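PDB 4OZU: coronin from Toxoplasma gondii, which probably binds actin filaments as a coronin of an invasive apicomplexan parasite, this chain being its WD40 beta-propeller domain. Local coordinates for residues N14-W20 with P346-P352; K32-S36 with S81-T85; A129-S135 with A147-D152. All coordinates share one frame; numbering follows the deposited sequence.

Contact 1 of 3, residues N14-W20 with P346-P352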
loop_
_atom_site.group_PDB
_atom_site.type_symbol
_atom_site.label_atom_id
_atom_site.label_comp_id
_atom_site.label_asym_id
_atom_site.label_seq_id
_atom_site.Cartn_x
_atom_site.Cartn_y
_atom_site.Cartn_z
ATOM N N ASN A 14 -6.500 -20.532 9.245
ATOM C CA ASN A 14 -6.112 -21.202 8.013
ATOM C C ASN A 14 -6.313 -20.281 6.829
ATOM O O ASN A 14 -7.394 -19.735 6.635
ATOM C CB ASN A 14 -6.924 -22.481 7.814
ATOM C CG ASN A 14 -6.885 -23.389 9.022
ATOM O OD1 ASN A 14 -7.873 -23.522 9.747
ATOM N ND2 ASN A 14 -5.743 -24.025 9.245
ATOM N N LEU A 15 -5.261 -20.113 6.042
ATOM C CA LEU A 15 -5.313 -19.287 4.850
ATOM C C LEU A 15 -4.221 -19.765 3.924
ATOM O O LEU A 15 -3.050 -19.721 4.287
ATOM C CB LEU A 15 -5.125 -17.813 5.197
ATOM C CG LEU A 15 -5.404 -16.811 4.083
ATOM C CD1 LEU A 15 -6.893 -16.685 3.847
ATOM C CD2 LEU A 15 -4.796 -15.453 4.422
ATOM N N TYR A 16 -4.590 -20.247 2.743
ATOM C CA TYR A 16 -3.590 -20.780 1.832
ATOM C C TYR A 16 -3.447 -19.910 0.596
ATOM O O TYR A 16 -4.400 -19.285 0.127
ATOM C CB TYR A 16 -3.918 -22.232 1.451
ATOM C CG TYR A 16 -5.127 -22.446 0.574
ATOM C CD1 TYR A 16 -6.376 -22.698 1.129
ATOM C CD2 TYR A 16 -5.013 -22.452 -0.809
ATOM C CE1 TYR A 16 -7.483 -22.928 0.327
ATOM C CE2 TYR A 16 -6.114 -22.676 -1.619
ATOM C CZ TYR A 16 -7.346 -22.916 -1.045
ATOM O OH TYR A 16 -8.449 -23.143 -1.839
ATOM N N ALA A 17 -2.218 -19.850 0.104
ATOM C CA ALA A 17 -1.895 -19.086 -1.084
ATOM C C ALA A 17 -2.040 -19.973 -2.315
ATOM O O ALA A 17 -1.505 -21.080 -2.344
ATOM C CB ALA A 17 -0.484 -18.532 -0.988
ATOM N N GLU A 18 -2.769 -19.491 -3.315
ATOM C CA GLU A 18 -2.921 -20.224 -4.574
ATOM C C GLU A 18 -2.555 -19.324 -5.752
ATOM O O GLU A 18 -3.239 -18.339 -6.034
ATOM C CB GLU A 18 -4.348 -20.747 -4.727
ATOM C CG GLU A 18 -4.567 -21.526 -6.013
ATOM C CD GLU A 18 -5.890 -22.265 -6.035
ATOM O OE1 GLU A 18 -6.940 -21.621 -5.839
ATOM O OE2 GLU A 18 -5.875 -23.495 -6.247
ATOM N N ALA A 19 -1.446 -19.642 -6.408
ATOM C CA ALA A 19 -1.055 -18.939 -7.619
ATOM C C ALA A 19 -2.013 -19.318 -8.745
ATOM O O ALA A 19 -2.268 -20.493 -8.969
ATOM C CB ALA A 19 0.380 -19.279 -7.997
ATOM N N TRP A 20 -2.546 -18.320 -9.441
ATOM C CA TRP A 20 -3.423 -18.573 -10.579
ATOM C C TRP A 20 -2.689 -19.302 -11.697
ATOM O O TRP A 20 -1.497 -19.100 -11.904
ATOM C CB TRP A 20 -3.979 -17.268 -11.140
ATOM C CG TRP A 20 -4.949 -16.560 -10.258
ATOM C CD1 TRP A 20 -5.040 -16.633 -8.898
ATOM C CD2 TRP A 20 -5.974 -15.655 -10.683
ATOM N NE1 TRP A 20 -6.060 -15.821 -8.449
ATOM C CE2 TRP A 20 -6.649 -15.214 -9.526
ATOM C CE3 TRP A 20 -6.385 -15.174 -11.930
ATOM C CZ2 TRP A 20 -7.713 -14.317 -9.582
ATOM C CZ3 TRP A 20 -7.439 -14.283 -11.981
ATOM C CH2 TRP A 20 -8.089 -13.863 -10.816
ATOM N N PRO A 346 -0.959 -13.535 -10.436
ATOM C CA PRO A 346 -1.842 -13.355 -9.282
ATOM C C PRO A 346 -1.721 -14.495 -8.271
ATOM O O PRO A 346 -1.571 -15.662 -8.645
ATOM C CB PRO A 346 -3.244 -13.319 -9.902
ATOM C CG PRO A 346 -3.038 -13.195 -11.377
ATOM C CD PRO A 346 -1.711 -13.786 -11.675
ATOM N N ILE A 347 -1.796 -14.138 -6.992
ATOM C CA ILE A 347 -1.806 -15.106 -5.906
ATOM C C ILE A 347 -3.011 -14.829 -5.026
ATOM O O ILE A 347 -3.099 -13.765 -4.418
ATOM C CB ILE A 347 -0.534 -15.032 -5.027
ATOM C CG1 ILE A 347 0.746 -14.973 -5.872
ATOM C CG2 ILE A 347 -0.499 -16.207 -4.062
ATOM C CD1 ILE A 347 1.037 -16.211 -6.657
ATOM N N SER A 348 -3.935 -15.779 -4.956
ATOM C CA SER A 348 -5.096 -15.650 -4.083
ATOM C C SER A 348 -4.757 -16.151 -2.684
ATOM O O SER A 348 -4.008 -17.113 -2.527
ATOM C CB SER A 348 -6.292 -16.441 -4.639
ATOM O OG SER A 348 -6.847 -15.818 -5.785
ATOM N N PHE A 349 -5.315 -15.493 -1.676
ATOM C CA PHE A 349 -5.251 -15.981 -0.305
ATOM C C PHE A 349 -6.664 -16.347 0.119
ATOM O O PHE A 349 -7.550 -15.490 0.214
ATOM C CB PHE A 349 -4.611 -14.937 0.604
ATOM C CG PHE A 349 -3.239 -14.544 0.148
ATOM C CD1 PHE A 349 -2.135 -15.293 0.513
ATOM C CD2 PHE A 349 -3.061 -13.466 -0.700
ATOM C CE1 PHE A 349 -0.868 -14.952 0.067
ATOM C CE2 PHE A 349 -1.798 -13.118 -1.147
ATOM C CZ PHE A 349 -0.704 -13.865 -0.765
ATOM N N ILE A 350 -6.845 -17.642 0.339
ATOM C CA ILE A 350 -8.157 -18.267 0.448
ATOM C C ILE A 350 -8.308 -18.990 1.771
ATOM O O ILE A 350 -7.415 -19.719 2.194
ATOM C CB ILE A 350 -8.374 -19.264 -0.713
ATOM C CG1 ILE A 350 -8.435 -18.507 -2.038
ATOM C CG2 ILE A 350 -9.656 -20.051 -0.531
ATOM C CD1 ILE A 350 -8.162 -19.355 -3.237
ATOM N N VAL A 351 -9.437 -18.779 2.434
ATOM C CA VAL A 351 -9.777 -19.564 3.614
ATOM C C VAL A 351 -10.366 -20.895 3.171
ATOM O O VAL A 351 -11.371 -20.911 2.465
ATOM C CB VAL A 351 -10.787 -18.836 4.512
ATOM C CG1 VAL A 351 -11.132 -19.688 5.731
ATOM C CG2 VAL A 351 -10.241 -17.481 4.932
ATOM N N PRO A 352 -9.750 -22.021 3.582
ATOM C CA PRO A 352 -10.306 -23.312 3.171
ATOM C C PRO A 352 -11.619 -23.597 3.877
ATOM O O PRO A 352 -11.695 -23.513 5.101
ATOM C CB PRO A 352 -9.225 -24.315 3.585
ATOM C CG PRO A 352 -8.513 -23.656 4.708
ATOM C CD PRO A 352 -8.548 -22.182 4.419
#
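Ser348 OG is gripped from several directions: Trp20 NE1 donates to it across the contact at 2.8 Å from OG, almost in the indole plane, and Glu331 and Arg329 of the same chain also hydrogen-bond to it. The bond is nearly straight, with an angle of 169° at the hydrogen. CB of Pro346 sits over one face of the same indole, 3.7 Å from the centroid of the five-membered ring, and the proline and tryptophan side chains cross at about a right angle. Together the bond and this contact over the face limit the ring's rotation. From this end the strands 16-19 and 346-350 run on as an antiparallel pair. Tyr16 with Ile350 and Glu18 with Ser348 are the hydrogen-bonded pairs, Glu18 N reaching Ser348 O at 2.8 Å.

The pairing joins an N-terminal strand to one near the C-terminal end of the domain, the Velcro-like closure by which beta-propellers commonly shut their ring. On the face bearing Tyr16, chi1 of 69° sets the phenol across Ile350, whose CB lies 4.1 Å from the ring centroid, while CB of Pro352 meets the ring edge 3.9 Å from Tyr16 CE1. The other face is apolar. Ala17 CB touches both Ile347 and Phe349, and Ala19 CB presses on Ile347 CD1 at 3.4 Å, tighter than an ordinary carbon contact. Leu15 lays CD1 against the backbone of Ile350 and against Val351 CG2, 3.6 Å from the latter, and the Phe349 ring also meets the rings of Tyr283 and Tyr294.

Contact 2 of 3, residues K32-S36 with S81-T85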
loop_
_atom_site.group_PDB
_atom_site.type_symbol
_atom_site.label_atom_id
_atom_site.label_comp_id
_atom_site.label_asym_id
_atom_site.label_seq_id
_atom_site.Cartn_x
_atom_site.Cartn_y
_atom_site.Cartn_z
ATOM N N LYS A 32 13.604 -1.744 -12.140
ATOM C CA LYS A 32 14.408 -0.763 -11.415
ATOM C C LYS A 32 14.115 -0.807 -9.919
ATOM O O LYS A 32 13.000 -1.127 -9.505
ATOM C CB LYS A 32 14.146 0.645 -11.952
ATOM C CG LYS A 32 14.683 0.883 -13.350
ATOM C CD LYS A 32 14.367 2.290 -13.835
ATOM C CE LYS A 32 15.158 2.641 -15.086
ATOM N NZ LYS A 32 15.030 4.081 -15.449
ATOM N N GLN A 33 15.117 -0.475 -9.111
ATOM C CA GLN A 33 14.964 -0.499 -7.661
ATOM C C GLN A 33 14.229 0.744 -7.176
ATOM O O GLN A 33 14.496 1.852 -7.642
ATOM C CB GLN A 33 16.328 -0.602 -6.972
ATOM C CG GLN A 33 17.185 -1.778 -7.445
ATOM C CD GLN A 33 16.575 -3.134 -7.114
ATOM O OE1 GLN A 33 15.595 -3.225 -6.375
ATOM N NE2 GLN A 33 17.158 -4.195 -7.664
ATOM N N THR A 34 13.304 0.546 -6.238
ATOM C CA THR A 34 12.552 1.641 -5.631
ATOM C C THR A 34 12.382 1.406 -4.126
ATOM O O THR A 34 12.797 0.369 -3.604
ATOM C CB THR A 34 11.159 1.808 -6.276
ATOM O OG1 THR A 34 10.366 0.640 -6.028
ATOM C CG2 THR A 34 11.281 2.029 -7.775
ATOM N N GLU A 35 11.783 2.374 -3.435
ATOM C CA GLU A 35 11.474 2.226 -2.014
ATOM C C GLU A 35 9.983 1.990 -1.802
ATOM O O GLU A 35 9.457 2.263 -0.727
ATOM C CB GLU A 35 11.930 3.461 -1.229
ATOM C CG GLU A 35 13.444 3.607 -1.129
ATOM C CD GLU A 35 14.087 2.571 -0.219
ATOM O OE1 GLU A 35 13.353 1.859 0.502
ATOM O OE2 GLU A 35 15.331 2.471 -0.224
ATOM N N SER A 36 9.305 1.470 -2.823
ATOM C CA SER A 36 7.884 1.129 -2.712
ATOM C C SER A 36 7.616 -0.275 -3.265
ATOM O O SER A 36 8.504 -0.890 -3.855
ATOM C CB SER A 36 7.025 2.160 -3.446
ATOM O OG SER A 36 7.046 1.941 -4.844
ATOM N N SER A 81 12.337 8.300 -13.562
ATOM C CA SER A 81 11.703 7.038 -13.195
ATOM C C SER A 81 10.598 7.227 -12.166
ATOM O O SER A 81 10.627 8.157 -11.362
ATOM C CB SER A 81 12.737 6.057 -12.646
ATOM O OG SER A 81 13.168 6.452 -11.356
ATOM N N ILE A 82 9.631 6.318 -12.200
ATOM C CA ILE A 82 8.529 6.318 -11.251
ATOM C C ILE A 82 8.938 5.585 -9.976
ATOM O O ILE A 82 9.356 4.425 -10.024
ATOM C CB ILE A 82 7.277 5.653 -11.849
ATOM C CG1 ILE A 82 6.802 6.427 -13.081
ATOM C CG2 ILE A 82 6.158 5.584 -10.819
ATOM C CD1 ILE A 82 5.876 5.631 -13.993
ATOM N N GLN A 83 8.792 6.263 -8.843
ATOM C CA GLN A 83 9.188 5.720 -7.543
ATOM C C GLN A 83 8.031 5.125 -6.752
ATOM O O GLN A 83 8.235 4.237 -5.924
ATOM C CB GLN A 83 9.859 6.802 -6.704
ATOM C CG GLN A 83 11.185 7.263 -7.285
ATOM C CD GLN A 83 12.211 6.147 -7.355
ATOM O OE1 GLN A 83 12.735 5.835 -8.426
ATOM N NE2 GLN A 83 12.505 5.541 -6.210
ATOM N N ASP A 84 6.825 5.630 -6.983
ATOM C CA ASP A 84 5.651 5.127 -6.289
ATOM C C ASP A 84 4.399 5.463 -7.083
ATOM O O ASP A 84 4.348 6.456 -7.806
ATOM C CB ASP A 84 5.548 5.711 -4.870
ATOM C CG ASP A 84 4.553 4.955 -3.986
ATOM O OD1 ASP A 84 4.277 3.768 -4.274
ATOM O OD2 ASP A 84 4.052 5.543 -2.992
ATOM N N THR A 85 3.389 4.621 -6.934
ATOM C CA THR A 85 2.121 4.794 -7.625
ATOM C C THR A 85 1.022 4.372 -6.663
ATOM O O THR A 85 1.173 3.377 -5.968
ATOM C CB THR A 85 2.019 3.933 -8.911
ATOM O OG1 THR A 85 3.113 4.224 -9.793
ATOM C CG2 THR A 85 0.714 4.208 -9.628
HETATM O O HOH W 1 10.007 4.812 -3.741
#
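Ser36 OG donates a hydrogen bond to Gln83 O at 2.8 Å, the direct hydrogen bond between the loop 32-36 and the strand that starts at Ile82. With chi1 at 78° the hydroxyl is tucked back over the backbone of its own residue, from where it approaches the Gln83 carbonyl somewhat out of plane, at a C=O...donor angle of 141°. The same carbonyl oxygen has a second donor: a water that lies 2.9 Å from Gln83 O and accepts from Glu35 N at 3.0 Å. Two neighbouring loop residues, one through its hydroxyl and one through its amide, thus converge on a single strand carbonyl.

That carbonyl belongs to an irregular place in the strand. Gln83 and Asp84 both face Ala98 of strand 94-99 in a classic beta bulge, at the start of the first strand of a four-stranded propeller blade.

Within the segments, the bend at chi2 (-62°) folds the Gln83 side chain back along its own strand. A bond from Ser81 OG to Gln83 OE1 is doubtful, since Ser81 is modelled in two conformers. In the loop, Thr34 OG1 makes a weak bond to Ser36 O, which also accepts a hydrogen bond from Lys287.

The remaining contacts are van der Waals. The side chains of Thr34 and Gln83 pass alongside, pointing opposite ways, with Thr34 CB 4.0 Å from Gln83 NE2, and the threonine methyl CG2 rests 3.8 Å from Ile82 O. Ser36 CB packs against Asp84 OD1 at 3.3 Å, while the other carboxylate oxygen, OD2, accepts from the amide of Ala136.

Contact 3 of 3, residues A129-S135 with A147-D152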
loop_
_atom_site.group_PDB
_atom_site.type_symbol
_atom_site.label_atom_id
_atom_site.label_comp_id
_atom_site.label_asym_id
_atom_site.label_seq_id
_atom_site.Cartn_x
_atom_site.Cartn_y
_atom_site.Cartn_z
ATOM N N ALA A 129 9.092 19.749 -4.075
ATOM C CA ALA A 129 10.047 18.841 -3.454
ATOM C C ALA A 129 11.423 19.087 -4.043
ATOM O O ALA A 129 11.550 19.297 -5.250
ATOM C CB ALA A 129 9.620 17.395 -3.656
ATOM N N LEU A 130 12.448 19.071 -3.196
ATOM C CA LEU A 130 13.802 19.425 -3.625
ATOM C C LEU A 130 14.606 18.226 -4.124
ATOM O O LEU A 130 15.604 18.401 -4.815
ATOM C CB LEU A 130 14.561 20.109 -2.483
ATOM C CG LEU A 130 13.971 21.422 -1.965
ATOM C CD1 LEU A 130 14.889 22.037 -0.928
ATOM C CD2 LEU A 130 13.717 22.412 -3.094
ATOM N N LYS A 131 14.183 17.016 -3.770
ATOM C CA LYS A 131 14.842 15.809 -4.257
ATOM C C LYS A 131 13.784 14.798 -4.681
ATOM O O LYS A 131 12.585 15.083 -4.626
ATOM C CB LYS A 131 15.771 15.220 -3.188
ATOM C CG LYS A 131 16.966 16.104 -2.838
ATOM C CD LYS A 131 17.939 16.179 -4.003
ATOM C CE LYS A 131 19.141 17.049 -3.689
ATOM N NZ LYS A 131 20.105 17.064 -4.822
ATOM N N LYS A 132 14.221 13.632 -5.143
ATOM C CA LYS A 132 13.282 12.640 -5.646
ATOM C C LYS A 132 12.224 12.311 -4.604
ATOM O O LYS A 132 12.508 12.229 -3.405
ATOM C CB LYS A 132 14.011 11.369 -6.082
ATOM C CG LYS A 132 14.827 10.677 -5.013
ATOM C CD LYS A 132 15.575 9.489 -5.614
ATOM C CE LYS A 132 16.428 8.767 -4.589
ATOM N NZ LYS A 132 17.295 7.741 -5.230
ATOM N N VAL A 133 10.995 12.152 -5.078
ATOM C CA VAL A 133 9.878 11.819 -4.211
ATOM C C VAL A 133 9.686 10.312 -4.234
ATOM O O VAL A 133 9.665 9.696 -5.304
ATOM C CB VAL A 133 8.603 12.546 -4.640
ATOM C CG1 VAL A 133 7.424 12.103 -3.792
ATOM C CG2 VAL A 133 8.808 14.054 -4.509
ATOM N N LEU A 134 9.553 9.729 -3.047
ATOM C CA LEU A 134 9.621 8.284 -2.887
ATOM C C LEU A 134 8.286 7.647 -2.535
ATOM O O LEU A 134 8.152 6.426 -2.580
ATOM C CB LEU A 134 10.635 7.929 -1.802
ATOM C CG LEU A 134 12.063 8.433 -2.006
ATOM C CD1 LEU A 134 12.916 8.056 -0.809
ATOM C CD2 LEU A 134 12.664 7.879 -3.293
ATOM N N SER A 135 7.310 8.463 -2.163
ATOM C CA SER A 135 5.992 7.944 -1.852
ATOM C C SER A 135 4.914 8.961 -2.169
ATOM O O SER A 135 5.155 10.161 -2.167
ATOM C CB SER A 135 5.913 7.533 -0.381
ATOM O OG SER A 135 6.114 8.642 0.471
ATOM N N ALA A 147 -0.246 12.561 1.002
ATOM C CA ALA A 147 1.071 12.788 1.602
ATOM C C ALA A 147 2.176 12.276 0.689
ATOM O O ALA A 147 2.066 11.190 0.129
ATOM C CB ALA A 147 1.165 12.114 2.961
ATOM N N SER A 148 3.246 13.057 0.548
ATOM C CA SER A 148 4.380 12.623 -0.262
ATOM C C SER A 148 5.663 12.714 0.549
ATOM O O SER A 148 5.924 13.717 1.211
ATOM C CB SER A 148 4.497 13.447 -1.542
ATOM O OG SER A 148 5.183 14.661 -1.310
ATOM N N GLY A 149 6.448 11.643 0.498
ATOM C CA GLY A 149 7.714 11.566 1.203
ATOM C C GLY A 149 8.878 11.737 0.248
ATOM O O GLY A 149 8.932 11.122 -0.823
ATOM N N CYS A 150 9.820 12.581 0.647
ATOM C CA CYS A 150 10.934 12.970 -0.199
ATOM C C CYS A 150 12.236 12.358 0.308
ATOM O O CYS A 150 12.405 12.129 1.501
ATOM C CB CYS A 150 11.033 14.499 -0.243
ATOM S SG CYS A 150 12.361 15.161 -1.242
ATOM N N PHE A 151 13.151 12.091 -0.612
ATOM C CA PHE A 151 14.462 11.559 -0.272
ATOM C C PHE A 151 15.227 12.481 0.686
ATOM O O PHE A 151 16.149 12.037 1.371
ATOM C CB PHE A 151 15.261 11.340 -1.556
ATOM C CG PHE A 151 16.604 10.699 -1.350
ATOM C CD1 PHE A 151 16.710 9.407 -0.863
ATOM C CD2 PHE A 151 17.761 11.383 -1.680
ATOM C CE1 PHE A 151 17.951 8.817 -0.691
ATOM C CE2 PHE A 151 19.001 10.801 -1.510
ATOM C CZ PHE A 151 19.096 9.516 -1.017
ATOM N N ASP A 152 14.848 13.758 0.734
ATOM C CA ASP A 152 15.569 14.723 1.570
ATOM C C ASP A 152 15.038 14.771 3.006
ATOM O O ASP A 152 15.531 15.554 3.827
ATOM C CB ASP A 152 15.525 16.120 0.935
ATOM C CG ASP A 152 14.163 16.789 1.042
ATOM O OD1 ASP A 152 13.193 16.179 1.530
ATOM O OD2 ASP A 152 14.062 17.954 0.608
HETATM O O HOH W 2 11.703 18.757 -0.269
#
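The Phe151 ring has the lysine chain of Lys132 over one face and Leu134 at its edge. Lys132 CE stands 3.9 Å from the ring centroid, and NZ continues to 4.7 Å from that centroid, only 10° off the ring normal, so a CH-pi contact and a cation-pi contact share one face. The lysine can do this because its chain is extended beyond CG, while chi1 of 59° brings CG itself against Phe151 CB. Leu134 CD1 comes in near the ring plane, 4.0 Å from Phe151 CD1.

Along the backbones, two bonds are strong: Phe151 N donates to Lys132 O, and Leu134 N to Gly149 O at 2.7 Å, both nearly straight. Gly149 O also receives a weak bond from Ser135 N. In return Gly149 N reaches both the carbonyl and the hydroxyl of Ser135, though both bonds are weak. Ser135 OG lies close over the glycine, 3.4 Å from Gly149 CA.

Nearer the start of 129-135, Cys150 SG lies beside Lys131, 3.4 Å from Lys131 O, and accepts the amide of Asp152 within its own segment. Asp152 OD2 accepts a hydrogen bond from a water 2.6 Å away that in turn accepts from Leu130 N, bridging the two segments, while Asp152 OD1 bonds Thr154.

Leu134 and Ser135 both face Gly149, a classic beta bulge where strands 133-138 and 145-150 pair, the first hairpin of a four-stranded antiparallel blade in the WD40 propeller.

In the fold
The three contacts sample different parts of one beta-propeller. Contact 1 joins the first strand, 16-25, to strand 343-350 late in the chain, and along the sequence both other contacts lie within the loop it closes; contact 2 then finishes before contact 3 begins. Centre to centre, contacts 1 and 3 are about 35 Å apart, on opposite sides of the chain's centre, and contacts 1 and 2 about 27 Å. Contacts 2 and 3 have centres only about 11 Å apart and touch, Gln83 CB lying 3.2 Å from Val133 O, where the first strands of two successive four-stranded sheets pack side by side. Contact 1 thus closes the ring, while contacts 2 and 3 mark where neighbouring sheets meet.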